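Local coordinates for Serine/threonine-protein kinase Tel1 (Chaetomium thermophilum, PDB 6SKY) that phosphorylates serine and threonine residues of proteins with ATP and probably acts as a DNA damage sensor that activates checkpoint signalling, at residues H2518-D2523 / K2593-I2598. Residues are numbered along the deposited sequence; the frame is centred on the assembly and turned at random.
Sequences HALAMD and KILTAI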
# COMPACT_ATOMS: atom_id res chain seq x y z
N HIS A 2518 -11.75 53.51 -19.16
CA HIS A 2518 -12.87 52.99 -19.93
C HIS A 2518 -13.11 53.80 -21.19
O HIS A 2518 -13.40 53.24 -22.26
CB HIS A 2518 -14.12 52.97 -19.05
CG HIS A 2518 -15.36 52.58 -19.78
ND1 HIS A 2518 -16.52 53.32 -19.71
CD2 HIS A 2518 -15.63 51.52 -20.58
CE1 HIS A 2518 -17.45 52.74 -20.44
NE2 HIS A 2518 -16.94 51.65 -20.98
N ALA A 2519 -12.99 55.13 -21.10
CA ALA A 2519 -13.14 55.96 -22.29
C ALA A 2519 -12.09 55.62 -23.32
O ALA A 2519 -12.38 55.55 -24.52
CB ALA A 2519 -13.08 57.43 -21.92
N LEU A 2520 -10.85 55.40 -22.88
CA LEU A 2520 -9.80 55.01 -23.81
C LEU A 2520 -10.06 53.63 -24.41
O LEU A 2520 -9.78 53.40 -25.58
CB LEU A 2520 -8.45 55.03 -23.11
CG LEU A 2520 -7.24 54.63 -23.94
CD1 LEU A 2520 -6.86 55.75 -24.88
CD2 LEU A 2520 -6.10 54.29 -23.04
N ALA A 2521 -10.60 52.71 -23.61
CA ALA A 2521 -10.90 51.38 -24.11
C ALA A 2521 -11.95 51.43 -25.21
O ALA A 2521 -11.80 50.79 -26.25
CB ALA A 2521 -11.38 50.49 -22.97
N MET A 2522 -13.01 52.20 -25.00
CA MET A 2522 -14.12 52.21 -25.94
C MET A 2522 -13.80 52.93 -27.24
O MET A 2522 -14.52 52.74 -28.22
CB MET A 2522 -15.35 52.84 -25.28
CG MET A 2522 -15.99 52.00 -24.19
SD MET A 2522 -16.73 50.49 -24.82
CE MET A 2522 -15.47 49.30 -24.39
N ASP A 2523 -12.75 53.74 -27.28
CA ASP A 2523 -12.49 54.62 -28.41
C ASP A 2523 -11.79 53.86 -29.52
O ASP A 2523 -10.58 53.64 -29.47
CB ASP A 2523 -11.67 55.82 -27.97
CG ASP A 2523 -11.19 56.65 -29.12
OD1 ASP A 2523 -12.02 57.00 -29.98
OD2 ASP A 2523 -9.98 56.96 -29.18
N LYS A 2593 -5.28 48.24 -27.39
CA LYS A 2593 -4.09 49.07 -27.33
C LYS A 2593 -3.22 48.67 -26.14
O LYS A 2593 -3.73 48.37 -25.07
CB LYS A 2593 -4.46 50.55 -27.25
CG LYS A 2593 -5.71 50.84 -26.49
CD LYS A 2593 -6.24 52.21 -26.84
CE LYS A 2593 -6.76 52.24 -28.26
NZ LYS A 2593 -8.03 51.50 -28.39
N ILE A 2594 -1.92 48.68 -26.35
CA ILE A 2594 -0.96 48.23 -25.35
C ILE A 2594 -0.27 49.47 -24.81
O ILE A 2594 0.64 50.02 -25.43
CB ILE A 2594 0.05 47.23 -25.92
CG1 ILE A 2594 -0.65 45.98 -26.42
CG2 ILE A 2594 1.04 46.83 -24.87
CD1 ILE A 2594 -0.97 45.98 -27.87
N LEU A 2595 -0.70 49.91 -23.64
CA LEU A 2595 -0.09 51.04 -22.96
C LEU A 2595 1.08 50.57 -22.12
O LEU A 2595 1.17 49.41 -21.74
CB LEU A 2595 -1.09 51.75 -22.07
CG LEU A 2595 -1.96 52.86 -22.63
CD1 LEU A 2595 -2.74 52.40 -23.84
CD2 LEU A 2595 -2.90 53.30 -21.55
N THR A 2596 1.98 51.50 -21.83
CA THR A 2596 3.08 51.26 -20.90
C THR A 2596 3.06 52.34 -19.85
O THR A 2596 2.88 53.52 -20.17
CB THR A 2596 4.43 51.24 -21.61
OG1 THR A 2596 4.35 50.42 -22.78
CG2 THR A 2596 5.50 50.69 -20.70
N ALA A 2597 3.23 51.96 -18.59
CA ALA A 2597 3.25 52.90 -17.49
C ALA A 2597 4.57 52.76 -16.76
O ALA A 2597 4.97 51.66 -16.41
CB ALA A 2597 2.09 52.65 -16.54
N ILE A 2598 5.25 53.88 -16.56
CA ILE A 2598 6.48 53.89 -15.79
C ILE A 2598 6.12 54.26 -14.37
O ILE A 2598 5.53 55.32 -14.12
CB ILE A 2598 7.51 54.87 -16.38
CG1 ILE A 2598 8.07 54.34 -17.69
CG2 ILE A 2598 8.64 55.09 -15.40
CD1 ILE A 2598 7.27 54.72 -18.90
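Lys2593 opens the strand by sending its side chain across Leu2520, on the last turn of helix 2507-2522, and then on toward carbonyls near the C-terminal end of that helix. Midway along the chain, Lys2593 CD lies 3.9 Å from Leu2520 CG, an aliphatic contact in which the two side chains run at a slant to one another. Bends at both outer torsions, chi3 69° and chi4 72°, then turn the amine toward these carbonyls, where Lys2593 NZ is 3.5 Å from Asp2523 O and 3.8 Å from Leu2520 O. Neither approach amounts to a hydrogen bond; the ammonium is instead hydrogen-bonded to Ala2591 O and makes a cation-pi contact with Tyr2529, whose hydroxyl is bonded to Asp2523 OD2. A positive group beside these carbonyls probably suits the negative end of the helix dipole. Two residues on, Leu2595 points to the same side of the strand, and its CD2 meets Leu2520 CD2 tip to tip at 3.7 Å. Leu2520 reaches that far because its CG stands anti to the backbone N (chi1 179°), extending the side chain from the helix toward the sheet. Cutting Leu2520 back to an alanine removes CG and both methyls, and is likely to open a gap in front of Leu2595 CD2 and leave the middle of the Lys2593 chain without its apolar neighbour. Around them Val2609 and Met2583, from the flanking strands 2604-2611 and 2576-2585, touch both Lys2593 and Leu2595. The arrangement is helix-on-sheet packing, with helix 2507-2522 lying against the antiparallel sheet of the N-lobe in a PI3K-related kinase.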